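Local coordinates for protein putative aminomethyltransferase (Leptospirillum rubarum, PDB 3TTG) that probably binds a folate cofactor and may transfer one-carbon or aminomethyl groups, as in relatives of the glycine cleavage T-protein, at residues A[296-310]-A[328-342]. Numbering follows the deposited sequence.
Sequences VTLFNPKDGNEAGIL and IKRNFSENGTELLLP
This is a barrel-closing strand pairing in the C-terminal barrel domain: Phe299 pairs with Leu340, joining strands 296-299 and 338-340, the outermost two of an antiparallel sheet that thereby curls round on itself. The join is a single antiparallel hydrogen-bonded bridge, Phe299 N to Leu340 O at 2.8 Å and Leu340 N back to Phe299 O at 2.9 Å. Next to this bridge, Leu298 and Leu341 lie side by side, their CD2 atoms 3.6 Å apart, Leu298 also touching Phe282 and Val347. Within the hairpin of strands 296-299 and 306-316, a classic beta bulge sets Ala307 and Gly308 both opposite Leu298. Ala307 O accepts from Lys329 N, and Lys329 NZ reaches Glu306 O at 3.2 Å from above the carbonyl plane. Ala307 CB sits over one face of the Phe332 ring, 4.0 Å from its centroid, and meets Leu339 CD1 at 3.5 Å. Asn300 brings ND2 to the ring's edge because its CG stands anti to the main-chain N (chi1 178°), the amide plane turned 61° from the ring. Cutting Phe332 back to an alanine is likely to open a gap beside Ala307 and leave the Asn300 amide without its aromatic neighbour. Backbone bonds thus hold the strand positions, while mainly apolar side chains make up the rest.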
ATOM      1  N   VAL A 296     -17.889  -7.274   2.921  1.00 34.46           N
ATOM      2  CA  VAL A 296     -19.024  -8.151   2.657  1.00 37.07           C
ATOM      3  C   VAL A 296     -18.633  -9.552   2.998  1.00 38.44           C
ATOM      4  O   VAL A 296     -17.591 -10.052   2.525  1.00 34.81           O
ATOM      5  CB  VAL A 296     -19.542  -8.113   1.194  1.00 43.19           C
ATOM      6  CG1 VAL A 296     -20.984  -8.669   1.132  1.00 46.89           C
ATOM      7  CG2 VAL A 296     -19.521  -6.718   0.657  1.00 43.56           C
ATOM      8  N   THR A 297     -19.522 -10.239   3.706  1.00 34.84           N
ATOM      9  CA  THR A 297     -19.319 -11.656   4.029  1.00 35.92           C
ATOM     10  C   THR A 297     -19.478 -12.547   2.813  1.00 38.02           C
ATOM     11  O   THR A 297     -20.368 -12.322   2.001  1.00 38.35           O
ATOM     12  CB  THR A 297     -20.318 -12.077   5.101  1.00 42.62           C
ATOM     13  OG1 THR A 297     -19.997 -11.244   6.175  1.00 46.00           O
ATOM     14  CG2 THR A 297     -20.187 -13.548   5.520  1.00 39.95           C
ATOM     15  N   LEU A 298     -18.598 -13.537   2.687  1.00 33.53           N
ATOM     16  CA  LEU A 298     -18.646 -14.530   1.636  1.00 35.25           C
ATOM     17  C   LEU A 298     -19.074 -15.833   2.272  1.00 39.79           C
ATOM     18  O   LEU A 298     -18.658 -16.119   3.383  1.00 39.22           O
ATOM     19  CB  LEU A 298     -17.293 -14.677   0.905  1.00 34.85           C
ATOM     20  CG  LEU A 298     -16.778 -13.421   0.206  1.00 35.74           C
ATOM     21  CD1 LEU A 298     -15.387 -13.609  -0.276  1.00 34.25           C
ATOM     22  CD2 LEU A 298     -17.681 -13.044  -0.932  1.00 38.67           C
ATOM     23  N   PHE A 299     -19.904 -16.614   1.583  1.00 38.15           N
ATOM     24  CA  PHE A 299     -20.443 -17.868   2.099  1.00 39.35           C
ATOM     25  C   PHE A 299     -20.050 -19.050   1.254  1.00 44.94           C
ATOM     26  O   PHE A 299     -19.993 -18.958   0.029  1.00 42.40           O
ATOM     27  CB  PHE A 299     -21.993 -17.794   2.159  1.00 41.82           C
ATOM     28  CG  PHE A 299     -22.488 -16.748   3.123  1.00 43.22           C
ATOM     29  CD1 PHE A 299     -22.703 -17.056   4.456  1.00 47.62           C
ATOM     30  CD2 PHE A 299     -22.781 -15.463   2.689  1.00 44.58           C
ATOM     31  CE1 PHE A 299     -23.161 -16.077   5.360  1.00 49.01           C
ATOM     32  CE2 PHE A 299     -23.213 -14.485   3.586  1.00 46.71           C
ATOM     33  CZ  PHE A 299     -23.388 -14.793   4.920  1.00 46.27           C
ATOM     34  N   ASN A 300     -19.874 -20.189   1.917  1.00 45.71           N
ATOM     35  CA  ASN A 300     -19.615 -21.483   1.292  1.00 47.76           C
ATOM     36  C   ASN A 300     -20.946 -22.014   0.683  1.00 54.88           C
ATOM     37  O   ASN A 300     -21.896 -22.261   1.451  1.00 54.18           O
ATOM     38  CB  ASN A 300     -19.080 -22.443   2.392  1.00 51.48           C
ATOM     39  CG  ASN A 300     -18.781 -23.862   1.968  1.00 67.60           C
ATOM     40  OD1 ASN A 300     -18.839 -24.230   0.790  1.00 55.90           O
ATOM     41  ND2 ASN A 300     -18.446 -24.694   2.944  1.00 65.03           N
ATOM     42  N   PRO A 301     -21.035 -22.212  -0.660  1.00 52.48           N
ATOM     43  CA  PRO A 301     -22.280 -22.726  -1.270  1.00 54.08           C
ATOM     44  C   PRO A 301     -22.756 -24.105  -0.759  1.00 60.74           C
ATOM     45  O   PRO A 301     -23.940 -24.330  -0.787  1.00 59.42           O
ATOM     46  CB  PRO A 301     -21.939 -22.787  -2.772  1.00 55.17           C
ATOM     47  CG  PRO A 301     -20.770 -21.971  -2.944  1.00 57.06           C
ATOM     48  CD  PRO A 301     -20.009 -21.989  -1.689  1.00 52.71           C
ATOM     49  N   LYS A 302     -21.861 -24.985  -0.263  1.00 63.56           N
ATOM     50  CA  LYS A 302     -22.228 -26.329   0.248  1.00 68.27           C
ATOM     51  C   LYS A 302     -23.121 -26.283   1.502  1.00 72.90           C
ATOM     52  O   LYS A 302     -24.250 -26.756   1.457  1.00 75.09           O
ATOM     53  CB  LYS A 302     -20.963 -27.156   0.608  1.00 73.11           C
ATOM     54  CG  LYS A 302     -20.320 -27.922  -0.543  1.00 99.13           C
ATOM     55  CD  LYS A 302     -19.394 -27.087  -1.416  1.00103.46           C
ATOM     56  CE  LYS A 302     -18.520 -27.973  -2.289  1.00110.45           C
ATOM     57  NZ  LYS A 302     -19.310 -28.861  -3.194  1.00115.48           N
ATOM     58  N   ASP A 303     -22.609 -25.676   2.593  1.00 67.26           N
ATOM     59  CA  ASP A 303     -23.267 -25.602   3.901  1.00 67.46           C
ATOM     60  C   ASP A 303     -23.783 -24.197   4.301  1.00 66.30           C
ATOM     61  O   ASP A 303     -24.482 -24.087   5.309  1.00 65.42           O
ATOM     62  CB  ASP A 303     -22.312 -26.129   4.997  1.00 70.65           C
ATOM     63  CG  ASP A 303     -20.933 -25.515   5.071  1.00 79.66           C
ATOM     64  OD1 ASP A 303     -20.735 -24.421   4.510  1.00 75.53           O
ATOM     65  OD2 ASP A 303     -20.044 -26.137   5.686  1.00 92.17           O
ATOM     66  N   GLY A 304     -23.457 -23.148   3.543  1.00 57.97           N
ATOM     67  CA  GLY A 304     -23.924 -21.804   3.882  1.00 55.55           C
ATOM     68  C   GLY A 304     -23.174 -21.126   5.016  1.00 55.18           C
ATOM     69  O   GLY A 304     -23.622 -20.107   5.537  1.00 53.93           O
ATOM     70  N   ASN A 305     -22.054 -21.699   5.439  1.00 51.29           N
ATOM     71  CA  ASN A 305     -21.205 -21.117   6.463  1.00 50.39           C
ATOM     72  C   ASN A 305     -20.322 -20.007   5.861  1.00 50.42           C
ATOM     73  O   ASN A 305     -20.063 -19.982   4.657  1.00 48.81           O
ATOM     74  CB  ASN A 305     -20.327 -22.196   7.095  1.00 55.93           C
ATOM     75  CG  ASN A 305     -21.089 -23.176   7.949  1.00 75.73           C
ATOM     76  OD1 ASN A 305     -22.309 -23.089   8.141  1.00 71.52           O
ATOM     77  ND2 ASN A 305     -20.367 -24.120   8.502  1.00 67.36           N
ATOM     78  N   GLU A 306     -19.838 -19.119   6.727  1.00 45.77           N
ATOM     79  CA  GLU A 306     -18.955 -18.010   6.375  1.00 42.56           C
ATOM     80  C   GLU A 306     -17.613 -18.599   5.883  1.00 47.18           C
ATOM     81  O   GLU A 306     -17.106 -19.543   6.511  1.00 46.81           O
ATOM     82  CB  GLU A 306     -18.770 -17.111   7.605  1.00 43.58           C
ATOM     83  CG  GLU A 306     -20.033 -16.380   8.010  1.00 55.35           C
ATOM     84  CD  GLU A 306     -19.916 -15.380   9.146  1.00 67.72           C
ATOM     85  OE1 GLU A 306     -18.841 -15.297   9.780  1.00 63.51           O
ATOM     86  OE2 GLU A 306     -20.938 -14.729   9.452  1.00 69.49           O
ATOM     87  N   ALA A 307     -17.127 -18.137   4.698  1.00 40.79           N
ATOM     88  CA  ALA A 307     -15.912 -18.641   4.070  1.00 41.47           C
ATOM     89  C   ALA A 307     -14.827 -17.580   3.972  1.00 42.71           C
ATOM     90  O   ALA A 307     -13.672 -17.923   3.754  1.00 41.96           O
ATOM     91  CB  ALA A 307     -16.226 -19.153   2.672  1.00 42.19           C
ATOM     92  N   GLY A 308     -15.218 -16.322   4.081  1.00 38.71           N
ATOM     93  CA  GLY A 308     -14.316 -15.199   3.985  1.00 37.49           C
ATOM     94  C   GLY A 308     -15.023 -13.871   3.960  1.00 37.73           C
ATOM     95  O   GLY A 308     -16.218 -13.766   4.269  1.00 35.39           O
ATOM     96  N   ILE A 309     -14.292 -12.873   3.456  1.00 35.41           N
ATOM     97  CA  ILE A 309     -14.770 -11.516   3.353  1.00 35.30           C
ATOM     98  C   ILE A 309     -14.159 -10.871   2.142  1.00 34.58           C
ATOM     99  O   ILE A 309     -12.963 -11.018   1.856  1.00 34.88           O
ATOM    100  CB  ILE A 309     -14.490 -10.655   4.620  1.00 41.06           C
ATOM    101  CG1 ILE A 309     -13.082 -10.850   5.067  1.00 43.36           C
ATOM    102  CG2 ILE A 309     -15.466 -10.985   5.774  1.00 47.91           C
ATOM    103  CD1 ILE A 309     -12.767 -10.198   6.361  1.00 65.62           C
ATOM    104  N   LEU A 310     -14.967 -10.055   1.504  1.00 29.12           N
ATOM    105  CA  LEU A 310     -14.574  -9.225   0.379  1.00 29.15           C
ATOM    106  C   LEU A 310     -14.435  -7.819   0.927  1.00 33.41           C
ATOM    107  O   LEU A 310     -15.399  -7.265   1.474  1.00 30.09           O
ATOM    108  CB  LEU A 310     -15.642  -9.334  -0.683  1.00 29.62           C
ATOM    109  CG  LEU A 310     -15.387  -8.665  -1.999  1.00 34.06           C
ATOM    110  CD1 LEU A 310     -14.242  -9.377  -2.768  1.00 34.29           C
ATOM    111  CD2 LEU A 310     -16.716  -8.650  -2.844  1.00 39.99           C
ATOM    112  N   ILE A 328      -9.682 -15.039   2.626  1.00 31.60           N
ATOM    113  CA  ILE A 328     -10.309 -16.342   2.447  1.00 32.72           C
ATOM    114  C   ILE A 328      -9.834 -17.298   3.535  1.00 38.37           C
ATOM    115  O   ILE A 328      -8.631 -17.398   3.787  1.00 38.54           O
ATOM    116  CB  ILE A 328     -10.032 -16.879   0.989  1.00 36.78           C
ATOM    117  CG1 ILE A 328     -11.008 -17.990   0.572  1.00 38.54           C
ATOM    118  CG2 ILE A 328      -8.623 -17.353   0.799  1.00 38.35           C
ATOM    119  CD1 ILE A 328     -12.393 -17.547   0.428  1.00 45.26           C
ATOM    120  N   LYS A 329     -10.770 -18.042   4.127  1.00 36.08           N
ATOM    121  CA  LYS A 329     -10.432 -19.096   5.087  1.00 39.36           C
ATOM    122  C   LYS A 329      -9.673 -20.194   4.344  1.00 44.70           C
ATOM    123  O   LYS A 329      -9.840 -20.354   3.136  1.00 43.29           O
ATOM    124  CB  LYS A 329     -11.674 -19.663   5.816  1.00 41.40           C
ATOM    125  CG  LYS A 329     -12.305 -18.692   6.751  1.00 44.59           C
ATOM    126  CD  LYS A 329     -13.546 -19.327   7.418  1.00 46.24           C
ATOM    127  CE  LYS A 329     -14.185 -18.284   8.288  1.00 48.63           C
ATOM    128  NZ  LYS A 329     -15.310 -18.814   9.046  1.00 64.24           N
ATOM    129  N   ARG A 330      -8.730 -20.833   5.038  1.00 47.29           N
ATOM    130  CA  ARG A 330      -7.815 -21.842   4.479  1.00 49.95           C
ATOM    131  C   ARG A 330      -8.494 -22.941   3.638  1.00 57.21           C
ATOM    132  O   ARG A 330      -7.993 -23.300   2.567  1.00 57.57           O
ATOM    133  CB  ARG A 330      -7.061 -22.520   5.632  1.00 54.73           C
ATOM    134  CG  ARG A 330      -5.828 -23.327   5.239  1.00 65.42           C
ATOM    135  CD  ARG A 330      -4.928 -23.453   6.467  1.00 84.84           C
ATOM    136  NE  ARG A 330      -3.703 -24.220   6.225  1.00 96.02           N
ATOM    137  CZ  ARG A 330      -2.635 -24.223   7.026  1.00114.29           C
ATOM    138  NH1 ARG A 330      -2.618 -23.483   8.134  1.00101.24           N
ATOM    139  NH2 ARG A 330      -1.570 -24.956   6.717  1.00106.30           N
ATOM    140  N   ASN A 331      -9.636 -23.439   4.099  1.00 55.18           N
ATOM    141  CA  ASN A 331     -10.354 -24.503   3.386  1.00 56.77           C
ATOM    142  C   ASN A 331     -10.905 -24.052   1.997  1.00 57.80           C
ATOM    143  O   ASN A 331     -11.354 -24.908   1.237  1.00 57.46           O
ATOM    144  CB  ASN A 331     -11.504 -25.057   4.256  1.00 61.48           C
ATOM    145  CG  ASN A 331     -11.121 -26.203   5.181  1.00 92.45           C
ATOM    146  OD1 ASN A 331     -11.869 -27.189   5.298  1.00 95.45           O
ATOM    147  ND2 ASN A 331      -9.978 -26.124   5.882  1.00 78.44           N
ATOM    148  N   PHE A 332     -10.855 -22.746   1.649  1.00 49.51           N
ATOM    149  CA  PHE A 332     -11.392 -22.254   0.368  1.00 46.91           C
ATOM    150  C   PHE A 332     -10.398 -21.449  -0.408  1.00 48.19           C
ATOM    151  O   PHE A 332     -10.801 -20.783  -1.345  1.00 48.88           O
ATOM    152  CB  PHE A 332     -12.654 -21.391   0.628  1.00 46.76           C
ATOM    153  CG  PHE A 332     -13.627 -22.059   1.567  1.00 48.81           C
ATOM    154  CD1 PHE A 332     -14.510 -23.026   1.105  1.00 53.49           C
ATOM    155  CD2 PHE A 332     -13.628 -21.754   2.922  1.00 49.85           C
ATOM    156  CE1 PHE A 332     -15.351 -23.711   1.988  1.00 56.39           C
ATOM    157  CE2 PHE A 332     -14.503 -22.409   3.804  1.00 55.19           C
ATOM    158  CZ  PHE A 332     -15.345 -23.402   3.334  1.00 55.00           C
ATOM    159  N   SER A 333      -9.107 -21.518  -0.084  1.00 47.60           N
ATOM    160  CA  SER A 333      -8.093 -20.660  -0.713  1.00 46.39           C
ATOM    161  C   SER A 333      -7.663 -21.046  -2.133  1.00 50.66           C
ATOM    162  O   SER A 333      -7.030 -20.233  -2.805  1.00 48.23           O
ATOM    163  CB  SER A 333      -6.837 -20.609   0.152  1.00 51.28           C
ATOM    164  OG  SER A 333      -6.335 -21.901   0.419  1.00 56.80           O
ATOM    165  N   GLU A 334      -7.972 -22.256  -2.594  1.00 47.95           N
ATOM    166  CA  GLU A 334      -7.538 -22.706  -3.920  1.00 47.17           C
ATOM    167  C   GLU A 334      -8.158 -21.847  -5.044  1.00 46.45           C
ATOM    168  O   GLU A 334      -9.334 -21.501  -4.984  1.00 44.34           O
ATOM    169  CB  GLU A 334      -7.931 -24.196  -4.085  1.00 50.64           C
ATOM    170  CG  GLU A 334      -7.431 -24.847  -5.366  1.00 68.98           C
ATOM    171  CD  GLU A 334      -7.854 -26.298  -5.537  1.00 90.06           C
ATOM    172  OE1 GLU A 334      -7.810 -26.792  -6.688  1.00 80.48           O
ATOM    173  OE2 GLU A 334      -8.248 -26.933  -4.531  1.00 77.14           O
ATOM    174  N   ASN A 335      -7.360 -21.452  -6.037  1.00 41.33           N
ATOM    175  CA  ASN A 335      -7.886 -20.687  -7.178  1.00 39.90           C
ATOM    176  C   ASN A 335      -9.008 -21.438  -7.852  1.00 45.13           C
ATOM    177  O   ASN A 335      -8.955 -22.658  -7.986  1.00 44.32           O
ATOM    178  CB  ASN A 335      -6.794 -20.364  -8.210  1.00 43.29           C
ATOM    179  CG  ASN A 335      -5.817 -19.371  -7.708  1.00 60.20           C
ATOM    180  OD1 ASN A 335      -6.123 -18.578  -6.806  1.00 48.37           O
ATOM    181  ND2 ASN A 335      -4.629 -19.394  -8.284  1.00 59.20           N
ATOM    182  N   GLY A 336     -10.057 -20.714  -8.212  1.00 41.82           N
ATOM    183  CA  GLY A 336     -11.217 -21.327  -8.817  1.00 42.98           C
ATOM    184  C   GLY A 336     -12.329 -21.610  -7.813  1.00 46.38           C
ATOM    185  O   GLY A 336     -13.453 -21.849  -8.244  1.00 46.11           O
ATOM    186  N   THR A 337     -12.042 -21.657  -6.487  1.00 42.52           N
ATOM    187  CA  THR A 337     -13.106 -21.856  -5.482  1.00 43.30           C
ATOM    188  C   THR A 337     -14.219 -20.816  -5.612  1.00 45.26           C
ATOM    189  O   THR A 337     -13.963 -19.606  -5.594  1.00 42.04           O
ATOM    190  CB  THR A 337     -12.562 -21.803  -4.053  1.00 45.14           C
ATOM    191  OG1 THR A 337     -11.533 -22.774  -3.936  1.00 44.48           O
ATOM    192  CG2 THR A 337     -13.656 -22.086  -3.013  1.00 43.80           C
ATOM    193  N   GLU A 338     -15.450 -21.284  -5.731  1.00 43.42           N
ATOM    194  CA  GLU A 338     -16.613 -20.401  -5.878  1.00 41.75           C
ATOM    195  C   GLU A 338     -17.284 -20.156  -4.512  1.00 42.20           C
ATOM    196  O   GLU A 338     -17.584 -21.111  -3.801  1.00 40.70           O
ATOM    197  CB  GLU A 338     -17.592 -21.015  -6.879  1.00 45.60           C
ATOM    198  CG  GLU A 338     -16.980 -21.081  -8.267  1.00 60.07           C
ATOM    199  CD  GLU A 338     -17.854 -21.660  -9.353  1.00 77.37           C
ATOM    200  OE1 GLU A 338     -18.777 -22.444  -9.030  1.00 77.45           O
ATOM    201  OE2 GLU A 338     -17.582 -21.360 -10.536  1.00 82.33           O
ATOM    202  N   LEU A 339     -17.540 -18.874  -4.178  1.00 39.04           N
ATOM    203  CA  LEU A 339     -18.204 -18.434  -2.943  1.00 38.88           C
ATOM    204  C   LEU A 339     -19.396 -17.554  -3.311  1.00 41.22           C
ATOM    205  O   LEU A 339     -19.466 -17.014  -4.413  1.00 37.44           O
ATOM    206  CB  LEU A 339     -17.286 -17.670  -1.976  1.00 38.15           C
ATOM    207  CG  LEU A 339     -16.009 -18.379  -1.374  1.00 42.74           C
ATOM    208  CD1 LEU A 339     -16.341 -19.757  -0.812  1.00 44.37           C
ATOM    209  CD2 LEU A 339     -14.821 -18.386  -2.349  1.00 42.26           C
ATOM    210  N   LEU A 340     -20.302 -17.363  -2.360  1.00 38.32           N
ATOM    211  CA  LEU A 340     -21.471 -16.549  -2.572  1.00 37.06           C
ATOM    212  C   LEU A 340     -21.471 -15.294  -1.733  1.00 37.89           C
ATOM    213  O   LEU A 340     -21.162 -15.307  -0.535  1.00 36.55           O
ATOM    214  CB  LEU A 340     -22.699 -17.381  -2.214  1.00 39.17           C
ATOM    215  CG  LEU A 340     -22.975 -18.543  -3.118  1.00 45.30           C
ATOM    216  CD1 LEU A 340     -23.886 -19.539  -2.426  1.00 47.90           C
ATOM    217  CD2 LEU A 340     -23.602 -18.089  -4.397  1.00 50.05           C
ATOM    218  N   LEU A 341     -21.909 -14.224  -2.344  1.00 34.54           N
ATOM    219  CA  LEU A 341     -22.210 -12.987  -1.649  1.00 33.75           C
ATOM    220  C   LEU A 341     -23.617 -13.128  -0.957  1.00 35.99           C
ATOM    221  O   LEU A 341     -24.333 -14.116  -1.218  1.00 35.21           O
ATOM    222  CB  LEU A 341     -22.146 -11.814  -2.640  1.00 33.73           C
ATOM    223  CG  LEU A 341     -20.710 -11.396  -3.008  1.00 39.32           C
ATOM    224  CD1 LEU A 341     -20.728 -10.668  -4.332  1.00 40.50           C
ATOM    225  CD2 LEU A 341     -20.093 -10.523  -1.912  1.00 46.12           C
ATOM    226  N   PRO A 342     -24.012 -12.186  -0.073  1.00 34.74           N
ATOM    227  CA  PRO A 342     -25.293 -12.344   0.654  1.00 36.00           C
ATOM    228  C   PRO A 342     -26.552 -12.431  -0.244  1.00 37.09           C
ATOM    229  O   PRO A 342     -27.551 -13.073   0.118  1.00 35.00           O
ATOM    230  CB  PRO A 342     -25.346 -11.110   1.562  1.00 38.80           C
ATOM    231  CG  PRO A 342     -23.901 -10.723   1.783  1.00 42.00           C
ATOM    232  CD  PRO A 342     -23.214 -11.054   0.471  1.00 36.91           C
TER